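MavE (Legionella pneumophila subsp. pneumophila, PDB 6PIR) is a virulence effector needed for endoplasmic reticulum-mediated remodelling of the Legionella-containing vacuole, for evasion of lysosomes and for replication inside host cells. Local coordinates at residues 4-9 / 78-83; 17-22 / 125-130; 45-50 / 67-72; 59-64 / 114-119. One frame throughout, in Å; residues are numbered along the deposited sequence. Where two conformers were deposited one is given.

Contact 1: residues 4-9 / 78-83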
loop_
_atom_site.group_PDB
_atom_site.type_symbol
_atom_site.label_atom_id
_atom_site.label_comp_id
_atom_site.label_asym_id
_atom_site.label_seq_id
_atom_site.Cartn_x
_atom_site.Cartn_y
_atom_site.Cartn_z
ATOM N N THR A 4 6.305 17.790 -0.624
ATOM C CA THR A 4 5.535 16.577 -0.339
ATOM C C THR A 4 5.081 15.834 -1.587
ATOM O O THR A 4 4.496 14.744 -1.470
ATOM C CB THR A 4 4.288 16.912 0.471
ATOM O OG1 THR A 4 3.507 17.825 -0.292
ATOM C CG2 THR A 4 4.659 17.524 1.782
ATOM N N ARG A 5 5.327 16.385 -2.770
ATOM C CA ARG A 5 4.758 15.804 -3.976
ATOM C C ARG A 5 5.299 14.399 -4.242
ATOM O O ARG A 5 4.568 13.533 -4.755
ATOM C CB ARG A 5 4.997 16.714 -5.164
ATOM C CG ARG A 5 4.098 16.364 -6.305
ATOM C CD ARG A 5 4.275 17.329 -7.446
ATOM N NE ARG A 5 3.210 17.174 -8.432
ATOM N N PHE A 6 6.580 14.152 -3.947
ATOM C CA PHE A 6 7.072 12.789 -4.165
ATOM C C PHE A 6 6.248 11.801 -3.361
ATOM O O PHE A 6 5.835 10.751 -3.876
ATOM C CB PHE A 6 8.547 12.612 -3.814
ATOM C CG PHE A 6 9.082 11.234 -4.206
ATOM C CD1 PHE A 6 9.448 10.967 -5.521
ATOM C CD2 PHE A 6 9.162 10.197 -3.266
ATOM C CE1 PHE A 6 9.911 9.692 -5.890
ATOM C CE2 PHE A 6 9.627 8.940 -3.622
ATOM C CZ PHE A 6 10.001 8.687 -4.932
ATOM N N GLU A 7 6.051 12.086 -2.071
ATOM C CA GLU A 7 5.341 11.107 -1.273
ATOM C C GLU A 7 3.880 11.024 -1.700
ATOM O O GLU A 7 3.308 9.934 -1.686
ATOM C CB GLU A 7 5.499 11.373 0.228
ATOM C CG GLU A 7 5.126 12.781 0.701
ATOM C CD GLU A 7 3.718 12.891 1.255
ATOM O OE1 GLU A 7 2.898 11.925 1.142
ATOM O OE2 GLU A 7 3.434 14.004 1.788
ATOM N N ARG A 8 3.277 12.134 -2.145
ATOM C CA ARG A 8 1.883 12.067 -2.587
ATOM C C ARG A 8 1.720 11.209 -3.849
ATOM O O ARG A 8 0.763 10.430 -3.961
ATOM C CB ARG A 8 1.323 13.478 -2.765
ATOM C CG ARG A 8 0.839 14.023 -1.430
ATOM C CD ARG A 8 0.272 15.406 -1.509
ATOM N NE ARG A 8 1.329 16.390 -1.631
ATOM C CZ ARG A 8 1.456 17.195 -2.672
ATOM N NH1 ARG A 8 0.563 17.110 -3.657
ATOM N NH2 ARG A 8 2.445 18.098 -2.701
ATOM N N ASN A 9 2.629 11.349 -4.815
ATOM C CA ASN A 9 2.563 10.516 -6.012
ATOM C C ASN A 9 2.830 9.056 -5.682
ATOM O O ASN A 9 2.172 8.159 -6.233
ATOM C CB ASN A 9 3.554 11.012 -7.060
ATOM C CG ASN A 9 2.872 11.426 -8.338
ATOM O OD1 ASN A 9 2.705 10.622 -9.256
ATOM N ND2 ASN A 9 2.484 12.684 -8.411
ATOM N N GLU A 78 10.032 -0.111 -8.167
ATOM C CA GLU A 78 10.895 -0.519 -9.272
ATOM C C GLU A 78 10.776 0.373 -10.509
ATOM O O GLU A 78 11.554 0.185 -11.446
ATOM C CB GLU A 78 10.648 -1.986 -9.638
ATOM C CG GLU A 78 9.343 -2.248 -10.269
ATOM C CD GLU A 78 9.102 -3.733 -10.421
ATOM O OE1 GLU A 78 8.130 -4.096 -11.126
ATOM O OE2 GLU A 78 9.847 -4.512 -9.782
ATOM N N LYS A 79 9.842 1.332 -10.537
ATOM C CA LYS A 79 9.773 2.285 -11.643
ATOM C C LYS A 79 10.964 3.256 -11.672
ATOM O O LYS A 79 11.252 3.824 -12.728
ATOM C CB LYS A 79 8.453 3.065 -11.577
ATOM C CG LYS A 79 8.238 4.121 -12.660
ATOM C CD LYS A 79 6.886 4.761 -12.506
ATOM C CE LYS A 79 6.644 5.903 -13.500
ATOM N NZ LYS A 79 5.253 6.440 -13.330
ATOM N N TYR A 80 11.645 3.466 -10.539
ATOM C CA TYR A 80 12.751 4.424 -10.407
ATOM C C TYR A 80 14.066 3.696 -10.620
ATOM O O TYR A 80 14.621 3.110 -9.694
ATOM C CB TYR A 80 12.741 5.078 -9.034
ATOM C CG TYR A 80 11.428 5.719 -8.709
ATOM C CD1 TYR A 80 11.143 7.013 -9.118
ATOM C CD2 TYR A 80 10.472 5.029 -7.998
ATOM C CE1 TYR A 80 9.928 7.605 -8.822
ATOM C CE2 TYR A 80 9.251 5.605 -7.698
ATOM C CZ TYR A 80 8.990 6.898 -8.110
ATOM O OH TYR A 80 7.778 7.480 -7.811
ATOM N N GLU A 81 14.567 3.729 -11.847
ATOM C CA GLU A 81 15.837 3.089 -12.171
ATOM C C GLU A 81 17.031 3.957 -11.760
ATOM O O GLU A 81 16.996 5.185 -11.863
ATOM C CB GLU A 81 15.869 2.777 -13.667
ATOM C CG GLU A 81 14.461 2.815 -14.273
ATOM C CD GLU A 81 14.096 1.580 -15.091
ATOM O OE1 GLU A 81 14.161 1.668 -16.338
ATOM O OE2 GLU A 81 13.726 0.533 -14.499
ATOM N N ASN A 82 18.080 3.299 -11.271
ATOM C CA ASN A 82 19.318 3.945 -10.839
ATOM C C ASN A 82 19.154 5.173 -9.944
ATOM O O ASN A 82 19.578 6.280 -10.312
ATOM C CB ASN A 82 20.159 4.282 -12.060
ATOM C CG ASN A 82 20.528 3.053 -12.834
ATOM O OD1 ASN A 82 21.278 2.215 -12.338
ATOM N ND2 ASN A 82 19.985 2.914 -14.039
ATOM N N PRO A 83 18.551 5.024 -8.770
ATOM C CA PRO A 83 18.235 6.198 -7.942
ATOM C C PRO A 83 19.435 6.845 -7.252
ATOM O O PRO A 83 20.337 6.180 -6.735
ATOM C CB PRO A 83 17.248 5.641 -6.916
ATOM C CG PRO A 83 17.644 4.202 -6.782
ATOM C CD PRO A 83 18.114 3.766 -8.142
#
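Phe6 and Tyr80 reach for each other from opposite directions, and this one aromatic pair is the whole of the contact. The ring centroids lie 5.3 Å apart with the planes at 51°, an oblique meeting that is neither a parallel stack nor a T. Phe6 CZ stands over one face of the tyrosine near its rim, and Phe6 CE1 hangs beyond the rim on the same side, 3.6 Å from Tyr80 CE1. Tyr80 CE1 in turn lies at the edge of the Phe6 ring, near its plane. The phenol oxygen is touched as well, Tyr80 OH standing 3.6 Å from Phe6 CE1. Phe6 has CG anti to its backbone N (chi1 -173°), which carries the ring out from the helix toward Tyr80; the CA atoms of Phe6 and Tyr80 are 11.9 Å apart.

The side-chain hydrogen bonds stay within residues 4-9. Arg8 turns NE and NH2 side-on to a single acceptor, Thr4 OG1, with NH2 2.6 Å from that oxygen; both bonds lie close to the guanidinium plane, and Thr4 OG1 also bonds to the Ser1 carbonyl.

The contact lies at the surface, joining the start of helix 5-21 to the loop between helices 59-77 and 85-106. Phe6 also packs on Gln90 and Ile91 of helix 85-106, while Arg8 and Asn9 lean on Leu134 of helix 115-134.

Contact 2: residues 17-22 / 125-130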
loop_
_atom_site.group_PDB
_atom_site.type_symbol
_atom_site.label_atom_id
_atom_site.label_comp_id
_atom_site.label_asym_id
_atom_site.label_seq_id
_atom_site.Cartn_x
_atom_site.Cartn_y
_atom_site.Cartn_z
ATOM N N PHE A 17 -2.030 0.165 -6.993
ATOM C CA PHE A 17 -1.657 -1.247 -6.999
ATOM C C PHE A 17 -2.337 -2.018 -5.875
ATOM O O PHE A 17 -2.717 -3.175 -6.069
ATOM C CB PHE A 17 -0.163 -1.431 -6.889
ATOM C CG PHE A 17 0.568 -1.240 -8.176
ATOM C CD1 PHE A 17 0.250 -2.015 -9.295
ATOM C CD2 PHE A 17 1.545 -0.284 -8.279
ATOM C CE1 PHE A 17 0.928 -1.838 -10.483
ATOM C CE2 PHE A 17 2.254 -0.136 -9.469
ATOM C CZ PHE A 17 1.922 -0.921 -10.572
ATOM N N LEU A 18 -2.456 -1.412 -4.683
ATOM C CA LEU A 18 -3.177 -2.041 -3.580
ATOM C C LEU A 18 -4.593 -2.407 -3.997
ATOM O O LEU A 18 -5.062 -3.531 -3.770
ATOM C CB LEU A 18 -3.214 -1.096 -2.364
ATOM C CG LEU A 18 -4.017 -1.615 -1.155
ATOM C CD1 LEU A 18 -3.470 -2.909 -0.546
ATOM C CD2 LEU A 18 -4.123 -0.483 -0.058
ATOM N N GLU A 19 -5.313 -1.455 -4.590
ATOM C CA GLU A 19 -6.692 -1.718 -4.997
ATOM C C GLU A 19 -6.747 -2.794 -6.077
ATOM O O GLU A 19 -7.655 -3.633 -6.077
ATOM C CB GLU A 19 -7.359 -0.440 -5.512
ATOM C CG GLU A 19 -7.643 0.603 -4.455
ATOM C CD GLU A 19 -7.830 1.995 -5.086
ATOM O OE1 GLU A 19 -8.544 2.061 -6.104
ATOM O OE2 GLU A 19 -7.186 2.977 -4.621
ATOM N N THR A 20 -5.810 -2.746 -7.028
ATOM C CA THR A 20 -5.752 -3.741 -8.098
ATOM C C THR A 20 -5.544 -5.150 -7.526
ATOM O O THR A 20 -6.285 -6.092 -7.850
ATOM C CB THR A 20 -4.635 -3.342 -9.074
ATOM O OG1 THR A 20 -4.917 -2.055 -9.666
ATOM C CG2 THR A 20 -4.451 -4.361 -10.211
ATOM N N ILE A 21 -4.575 -5.294 -6.619
ATOM C CA ILE A 21 -4.285 -6.590 -6.015
ATOM C C ILE A 21 -5.500 -7.073 -5.232
ATOM O O ILE A 21 -5.903 -8.237 -5.335
ATOM C CB ILE A 21 -3.024 -6.489 -5.137
ATOM C CG1 ILE A 21 -1.813 -6.161 -6.014
ATOM C CG2 ILE A 21 -2.766 -7.821 -4.373
ATOM C CD1 ILE A 21 -0.573 -5.740 -5.209
ATOM N N LEU A 22 -6.157 -6.167 -4.509
ATOM C CA LEU A 22 -7.347 -6.559 -3.763
ATOM C C LEU A 22 -8.575 -6.750 -4.654
ATOM O O LEU A 22 -9.633 -7.137 -4.159
ATOM C CB LEU A 22 -7.635 -5.514 -2.677
ATOM C CG LEU A 22 -6.495 -5.447 -1.653
ATOM C CD1 LEU A 22 -6.741 -4.368 -0.596
ATOM C CD2 LEU A 22 -6.239 -6.843 -1.027
ATOM N N GLN A 125 -11.046 6.062 -2.131
ATOM C CA GLN A 125 -11.411 7.427 -1.710
ATOM C C GLN A 125 -10.177 8.275 -1.425
ATOM O O GLN A 125 -10.079 9.430 -1.874
ATOM C CB GLN A 125 -12.316 7.375 -0.476
ATOM C CG GLN A 125 -13.755 6.964 -0.787
ATOM C CD GLN A 125 -14.541 8.100 -1.416
ATOM O OE1 GLN A 125 -14.919 9.054 -0.729
ATOM N NE2 GLN A 125 -14.777 8.015 -2.725
ATOM N N ILE A 126 -9.217 7.717 -0.676
ATOM C CA ILE A 126 -7.988 8.445 -0.350
ATOM C C ILE A 126 -7.231 8.829 -1.624
ATOM O O ILE A 126 -6.736 9.961 -1.765
ATOM C CB ILE A 126 -7.129 7.592 0.601
ATOM C CG1 ILE A 126 -7.811 7.412 1.963
ATOM C CG2 ILE A 126 -5.672 8.103 0.708
ATOM C CD1 ILE A 126 -7.126 6.335 2.827
ATOM N N ARG A 127 -7.128 7.882 -2.573
ATOM C CA ARG A 127 -6.425 8.135 -3.826
ATOM C C ARG A 127 -7.153 9.183 -4.660
ATOM O O ARG A 127 -6.516 10.078 -5.234
ATOM C CB ARG A 127 -6.258 6.818 -4.604
ATOM C CG ARG A 127 -5.736 6.977 -6.031
ATOM C CD ARG A 127 -5.467 5.613 -6.679
ATOM N NE ARG A 127 -6.667 4.790 -6.728
ATOM C CZ ARG A 127 -7.632 4.918 -7.637
ATOM N NH1 ARG A 127 -7.542 5.839 -8.583
ATOM N NH2 ARG A 127 -8.693 4.126 -7.606
ATOM N N LYS A 128 -8.488 9.111 -4.724
ATOM C CA LYS A 128 -9.224 10.121 -5.470
ATOM C C LYS A 128 -8.995 11.521 -4.896
ATOM O O LYS A 128 -8.849 12.485 -5.653
ATOM C CB LYS A 128 -10.716 9.785 -5.483
ATOM C CG LYS A 128 -11.085 8.544 -6.341
ATOM N N GLU A 129 -8.956 11.646 -3.561
ATOM C CA GLU A 129 -8.752 12.948 -2.927
ATOM C C GLU A 129 -7.373 13.501 -3.255
ATOM O O GLU A 129 -7.229 14.682 -3.624
ATOM C CB GLU A 129 -8.949 12.827 -1.416
ATOM C CG GLU A 129 -10.385 12.539 -1.007
ATOM C CD GLU A 129 -10.441 11.843 0.313
ATOM O OE1 GLU A 129 -9.399 11.790 0.987
ATOM O OE2 GLU A 129 -11.492 11.277 0.651
ATOM N N LEU A 130 -6.341 12.657 -3.119
ATOM C CA LEU A 130 -4.991 13.117 -3.422
ATOM C C LEU A 130 -4.866 13.499 -4.885
ATOM O O LEU A 130 -4.272 14.537 -5.211
ATOM C CB LEU A 130 -3.954 12.043 -3.062
ATOM C CG LEU A 130 -3.651 12.020 -1.565
ATOM C CD1 LEU A 130 -2.705 10.871 -1.206
ATOM C CD2 LEU A 130 -3.084 13.367 -1.114
#
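Glu19 and Arg127 form a bidentate salt bridge between two helices of this all-helical bundle, the end of helix 5-21 and the middle of helix 115-134. The arginine was modelled in two conformers, and the grip is that of the one described here.

The charged interaction is side-on: NE and one NH of the guanidinium each take a different carboxylate oxygen. Arg127 NH2 donates to Glu19 OE1 at 2.6 Å, using the syn lone pair of that oxygen, and Arg127 NE donates to Glu19 OE2 at 2.8 Å along a nearly straight path (170° at the hydrogen). Both oxygens lie near the guanidinium plane, yet the two flat groups are turned 32° against each other, and the NE bond meets OE2 24° out of the carboxylate plane. In this conformer two such bonds would hold the two groups against rotation. Arg127 gets there by leaving its helix with CG anti to the backbone N and then bending about its CG-CD bond, which swings the NE edge round to an acid whose chain runs out extended beyond CG.

Glu19 OE2 has a second partner, Ser123 OG, from the arginine's own helix. Glu19 is a buried residue, and the paired arginine would be expected to keep it ionised.

Next to the bridge, Leu15 touches Arg127 and Ile126. Leu18, on the helix of Glu19, packs against Val119 and Leu106. Of the aliphatic carbons of the arginine, Arg127 CD is the nearest to the acid, 3.8 Å from Glu19 OE2.

Contact 3: residues 45-50 / 67-72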
loop_
_atom_site.group_PDB
_atom_site.type_symbol
_atom_site.label_atom_id
_atom_site.label_comp_id
_atom_site.label_asym_id
_atom_site.label_seq_id
_atom_site.Cartn_x
_atom_site.Cartn_y
_atom_site.Cartn_z
ATOM N N TYR A 45 8.767 -4.970 6.028
ATOM C CA TYR A 45 8.169 -3.665 6.286
ATOM C C TYR A 45 7.441 -3.551 7.621
ATOM O O TYR A 45 7.025 -2.436 7.975
ATOM C CB TYR A 45 7.201 -3.296 5.158
ATOM C CG TYR A 45 7.906 -3.064 3.852
ATOM C CD1 TYR A 45 8.970 -2.174 3.762
ATOM C CD2 TYR A 45 7.473 -3.686 2.703
ATOM C CE1 TYR A 45 9.622 -1.973 2.564
ATOM C CE2 TYR A 45 8.101 -3.482 1.504
ATOM C CZ TYR A 45 9.174 -2.617 1.428
ATOM O OH TYR A 45 9.816 -2.415 0.219
ATOM N N GLN A 46 7.254 -4.653 8.357
ATOM C CA GLN A 46 6.500 -4.646 9.616
ATOM C C GLN A 46 5.098 -4.054 9.430
ATOM O O GLN A 46 4.658 -3.201 10.192
ATOM C CB GLN A 46 7.249 -3.869 10.709
ATOM C CG GLN A 46 8.720 -4.173 10.914
ATOM C CD GLN A 46 9.335 -3.177 11.887
ATOM O OE1 GLN A 46 9.112 -1.965 11.776
ATOM N NE2 GLN A 46 10.082 -3.680 12.861
ATOM N N ILE A 47 4.390 -4.506 8.395
ATOM C CA ILE A 47 3.070 -3.932 8.118
ATOM C C ILE A 47 2.052 -4.391 9.156
ATOM O O ILE A 47 1.203 -3.603 9.597
ATOM C CB ILE A 47 2.635 -4.297 6.687
ATOM C CG1 ILE A 47 3.662 -3.762 5.679
ATOM C CG2 ILE A 47 1.259 -3.750 6.376
ATOM C CD1 ILE A 47 3.659 -4.488 4.329
ATOM N N ASN A 48 2.171 -5.649 9.619
ATOM C CA ASN A 48 1.253 -6.207 10.617
ATOM C C ASN A 48 1.062 -5.287 11.818
ATOM O O ASN A 48 -0.068 -5.076 12.284
ATOM C CB ASN A 48 1.776 -7.565 11.096
ATOM C CG ASN A 48 1.210 -8.715 10.315
ATOM O OD1 ASN A 48 0.246 -8.549 9.577
ATOM N ND2 ASN A 48 1.816 -9.897 10.457
ATOM N N SER A 49 2.138 -4.699 12.316
ATOM C CA SER A 49 1.995 -3.906 13.535
ATOM C C SER A 49 1.199 -2.614 13.340
ATOM O O SER A 49 0.804 -1.996 14.335
ATOM C CB SER A 49 3.367 -3.556 14.082
ATOM O OG SER A 49 4.040 -2.693 13.185
ATOM N N ARG A 50 0.968 -2.184 12.106
ATOM C CA ARG A 50 0.307 -0.911 11.831
ATOM C C ARG A 50 -1.187 -1.057 11.532
ATOM O O ARG A 50 -1.870 -0.061 11.277
ATOM C CB ARG A 50 1.043 -0.233 10.673
ATOM C CG ARG A 50 2.513 0.112 11.011
ATOM C CD ARG A 50 3.415 0.246 9.771
ATOM N NE ARG A 50 4.648 0.992 10.045
ATOM C CZ ARG A 50 5.719 0.489 10.652
ATOM N NH1 ARG A 50 5.713 -0.782 11.051
ATOM N NH2 ARG A 50 6.797 1.247 10.854
ATOM N N SER A 67 0.688 -8.658 2.278
ATOM C CA SER A 67 1.232 -9.058 0.990
ATOM C C SER A 67 0.940 -8.012 -0.055
ATOM O O SER A 67 1.843 -7.634 -0.818
ATOM C CB SER A 67 0.669 -10.420 0.564
ATOM O OG SER A 67 1.207 -11.411 1.425
ATOM N N ALA A 68 -0.296 -7.501 -0.081
ATOM C CA ALA A 68 -0.649 -6.543 -1.120
ATOM C C ALA A 68 0.127 -5.244 -0.963
ATOM O O ALA A 68 0.555 -4.656 -1.957
ATOM C CB ALA A 68 -2.146 -6.280 -1.124
ATOM N N ILE A 69 0.272 -4.755 0.269
ATOM C CA ILE A 69 1.048 -3.536 0.499
ATOM C C ILE A 69 2.501 -3.734 0.068
ATOM O O ILE A 69 3.100 -2.855 -0.560
ATOM C CB ILE A 69 0.971 -3.103 1.970
ATOM C CG1 ILE A 69 -0.418 -2.539 2.315
ATOM C CG2 ILE A 69 2.033 -2.043 2.256
ATOM C CD1 ILE A 69 -0.724 -1.150 1.730
ATOM N N ALA A 70 3.122 -4.846 0.494
ATOM C CA ALA A 70 4.522 -5.082 0.147
ATOM C C ALA A 70 4.691 -5.177 -1.363
ATOM O O ALA A 70 5.649 -4.618 -1.922
ATOM C CB ALA A 70 5.056 -6.334 0.852
ATOM N N GLU A 71 3.723 -5.802 -2.043
ATOM C CA GLU A 71 3.775 -5.920 -3.496
ATOM C C GLU A 71 3.594 -4.569 -4.149
ATOM O O GLU A 71 4.249 -4.271 -5.150
ATOM C CB GLU A 71 2.708 -6.894 -3.988
ATOM C CG GLU A 71 3.054 -8.356 -3.651
ATOM C CD GLU A 71 1.834 -9.236 -3.417
ATOM O OE1 GLU A 71 0.711 -8.896 -3.834
ATOM O OE2 GLU A 71 1.992 -10.298 -2.807
ATOM N N ALA A 72 2.694 -3.755 -3.603
ATOM C CA ALA A 72 2.471 -2.421 -4.125
ATOM C C ALA A 72 3.735 -1.582 -4.015
ATOM O O ALA A 72 4.135 -0.927 -4.981
ATOM C CB ALA A 72 1.317 -1.749 -3.368
#
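Ile47, in the loop that follows the NPxY motif, whose last residue is Tyr45, drops onto Ile69 and Ala70 of helix 59-77 in this helical bundle. From CB, which points toward the helix, the side chain forks. CG2 stands anti to the backbone N, leaving the CG1 branch (chi1 -59°) to make the contact. CG1 comes to 4.2 Å from Ile69 CG2, and the terminal CD1 goes deepest: it is 3.6 Å from Ile69 CG2, 3.8 Å from Ile69 CB and 3.9 Å from the backbone Ala70 N. The methyl therefore nestles between the Ile69 side chain and the backbone at Ala70. Leu99 of helix 85-106 and Phe65 also touch Ile47, which is buried.

The loop is held in shape by the Gln46 carbonyl, which accepts Arg50 NH1 and Ser49 OG from opposite faces of its plane. Arg50 is anchored further by a salt bridge to Asp100.

Tyr45 extends the apolar patch along the helix. Ile73 and Arg95 pack beside the tyrosine too, so in this crystal form the motif's aromatic residue lies against the bundle. Ala70 CB sits at the edge of the ring, near its plane, 4.0 Å from Tyr45 CD2.

Contact 4: residues 59-64 / 114-119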
loop_
_atom_site.group_PDB
_atom_site.type_symbol
_atom_site.label_atom_id
_atom_site.label_comp_id
_atom_site.label_asym_id
_atom_site.label_seq_id
_atom_site.Cartn_x
_atom_site.Cartn_y
_atom_site.Cartn_z
ATOM N N LYS A 59 -6.021 -13.903 10.625
ATOM C CA LYS A 59 -4.670 -14.061 10.086
ATOM C C LYS A 59 -4.686 -13.984 8.566
ATOM O O LYS A 59 -3.799 -13.382 7.954
ATOM C CB LYS A 59 -4.057 -15.390 10.573
ATOM C CG LYS A 59 -2.747 -15.786 9.859
ATOM C CD LYS A 59 -2.129 -17.100 10.367
ATOM C CE LYS A 59 -2.644 -18.290 9.575
ATOM N NZ LYS A 59 -1.776 -19.509 9.726
ATOM N N GLU A 60 -5.690 -14.582 7.939
ATOM C CA GLU A 60 -5.739 -14.592 6.482
ATOM C C GLU A 60 -5.931 -13.183 5.918
ATOM O O GLU A 60 -5.340 -12.843 4.885
ATOM C CB GLU A 60 -6.843 -15.516 5.999
ATOM C CG GLU A 60 -6.505 -16.964 6.251
ATOM C CD GLU A 60 -5.287 -17.456 5.464
ATOM O OE1 GLU A 60 -5.230 -17.255 4.219
ATOM O OE2 GLU A 60 -4.406 -18.076 6.099
ATOM N N ASP A 61 -6.801 -12.371 6.544
ATOM C CA ASP A 61 -6.989 -10.990 6.098
ATOM C C ASP A 61 -5.716 -10.172 6.278
ATOM O O ASP A 61 -5.380 -9.324 5.437
ATOM C CB ASP A 61 -8.129 -10.326 6.883
ATOM C CG ASP A 61 -9.521 -10.706 6.369
ATOM O OD1 ASP A 61 -9.649 -11.326 5.298
ATOM O OD2 ASP A 61 -10.504 -10.409 7.078
ATOM N N LYS A 62 -5.046 -10.347 7.405
ATOM C CA LYS A 62 -3.770 -9.671 7.603
ATOM C C LYS A 62 -2.764 -10.077 6.528
ATOM O O LYS A 62 -2.012 -9.239 6.003
ATOM C CB LYS A 62 -3.217 -10.030 8.969
ATOM C CG LYS A 62 -3.979 -9.459 10.121
ATOM C CD LYS A 62 -3.242 -9.778 11.387
ATOM C CE LYS A 62 -4.176 -9.745 12.570
ATOM N NZ LYS A 62 -3.454 -9.988 13.842
ATOM N N LEU A 63 -2.700 -11.377 6.216
ATOM C CA LEU A 63 -1.741 -11.840 5.219
ATOM C C LEU A 63 -2.073 -11.259 3.858
ATOM O O LEU A 63 -1.187 -10.808 3.131
ATOM C CB LEU A 63 -1.728 -13.383 5.142
ATOM N N LYS A 64 -3.339 -11.256 3.497
ATOM C CA LYS A 64 -3.729 -10.674 2.221
ATOM C C LYS A 64 -3.336 -9.198 2.158
ATOM O O LYS A 64 -2.764 -8.732 1.161
ATOM C CB LYS A 64 -5.232 -10.865 1.994
ATOM C CG LYS A 64 -5.636 -12.298 1.573
ATOM C CD LYS A 64 -7.106 -12.312 1.076
ATOM C CE LYS A 64 -7.629 -13.709 0.756
ATOM N NZ LYS A 64 -7.984 -14.533 1.959
ATOM N N ASN A 114 -16.164 -8.376 5.080
ATOM C CA ASN A 114 -15.201 -8.388 3.989
ATOM C C ASN A 114 -14.259 -7.212 4.162
ATOM O O ASN A 114 -14.417 -6.178 3.506
ATOM C CB ASN A 114 -15.909 -8.351 2.640
ATOM C CG ASN A 114 -14.972 -8.623 1.484
ATOM O OD1 ASN A 114 -13.751 -8.451 1.587
ATOM N ND2 ASN A 114 -15.548 -9.006 0.357
ATOM N N ARG A 115 -13.283 -7.369 5.054
ATOM C CA ARG A 115 -12.417 -6.252 5.418
ATOM C C ARG A 115 -11.597 -5.748 4.245
ATOM O O ARG A 115 -11.295 -4.550 4.166
ATOM C CB ARG A 115 -11.487 -6.669 6.544
ATOM C CG ARG A 115 -12.180 -7.009 7.834
ATOM C CD ARG A 115 -11.193 -6.909 8.984
ATOM N NE ARG A 115 -11.728 -7.419 10.243
ATOM C CZ ARG A 115 -12.536 -6.744 11.053
ATOM N NH1 ARG A 115 -12.937 -5.527 10.719
ATOM N NH2 ARG A 115 -12.957 -7.289 12.196
ATOM N N LEU A 116 -11.185 -6.645 3.348
ATOM C CA LEU A 116 -10.357 -6.208 2.235
ATOM C C LEU A 116 -11.168 -5.425 1.221
ATOM O O LEU A 116 -10.624 -4.517 0.576
ATOM C CB LEU A 116 -9.677 -7.419 1.601
ATOM C CG LEU A 116 -8.396 -7.901 2.333
ATOM C CD1 LEU A 116 -7.324 -6.814 2.543
ATOM C CD2 LEU A 116 -8.683 -8.540 3.667
ATOM N N LYS A 117 -12.468 -5.722 1.099
ATOM C CA LYS A 117 -13.317 -4.863 0.282
ATOM C C LYS A 117 -13.344 -3.457 0.878
ATOM O O LYS A 117 -13.273 -2.446 0.150
ATOM C CB LYS A 117 -14.722 -5.481 0.169
ATOM C CG LYS A 117 -15.707 -4.691 -0.722
ATOM C CD LYS A 117 -17.117 -5.337 -0.795
ATOM C CE LYS A 117 -17.137 -6.731 -1.441
ATOM N NZ LYS A 117 -18.570 -7.213 -1.660
ATOM N N SER A 118 -13.397 -3.369 2.210
ATOM C CA SER A 118 -13.372 -2.042 2.848
ATOM C C SER A 118 -12.054 -1.343 2.617
ATOM O O SER A 118 -12.026 -0.127 2.402
ATOM C CB SER A 118 -13.645 -2.143 4.343
ATOM O OG SER A 118 -14.969 -2.554 4.614
ATOM N N VAL A 119 -10.941 -2.084 2.705
ATOM C CA VAL A 119 -9.637 -1.494 2.438
ATOM C C VAL A 119 -9.608 -0.948 1.027
ATOM O O VAL A 119 -9.160 0.172 0.790
ATOM C CB VAL A 119 -8.506 -2.513 2.660
ATOM C CG1 VAL A 119 -7.184 -1.898 2.183
ATOM C CG2 VAL A 119 -8.443 -2.903 4.132
HETATM O O HOH W 1 -10.894 -10.270 9.698
HETATM O O HOH W 2 -11.509 -9.654 3.203
HETATM O O HOH W 3 -12.936 -10.199 5.990
#
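Asp61 and Leu116 lie alongside, their tips heading opposite ways, where two helices of the bundle, 59-77 and 115-134, run side by side. The local axes are 10.7 Å apart at a crossing angle of -30°, a roughly parallel pair. Leu116 lays its CD2 methyl against the acid, 3.4 Å from Asp61 OD1, while Lys64 CB borders the leucine one turn on.

Toward Arg115 the acid is set differently. The two side chains stand nearly perpendicular, with carboxylate and guanidinium planes 87° apart, and OD2 meets the aliphatic CB and CG rather than the charged end. Asp61 OD2 and Arg115 NE are 4.5 Å apart, too far for a salt bridge, and water 1 spans them. The guanidinium tip is engaged by the Asp56 carbonyl and Thr110 OG1, with Trp57 in a cation-pi contact.

The acid also faces the first turn of helix 115-134, whose first N-H groups, reached through water, would be expected to favour its negative charge. Water 2 accepts from Leu116 N. Asn114 is the N-cap: its OD1 takes Lys117 N from above the carbonyl plane at 3.1 Å. Water 3 lies 2.7 Å from Asp61 OD2 and accepts from Arg115 N.

The four contacts tie together parts of the five-helix region of MavE that precedes its membrane anchor. Contact 1 and contact 2 share helix 5-21, contact 2 and contact 4 share helix 115-134, and contact 3 and contact 4 share helix 59-77. Along the chain, contact 1 crosses contacts 2 and 4 and encloses contact 3; contacts 3 and 4 both nest inside the loop closed by contact 2 and cross each other. Contacts 1 and 4, about 27 Å apart between centres, lie on opposite sides of the chain's centre; contacts 3 and 4 are about 12 Å apart. Leu18 and Ile21 pack on Ala68, so the chain's first helix backs the helix against which the NPxY tyrosine rests.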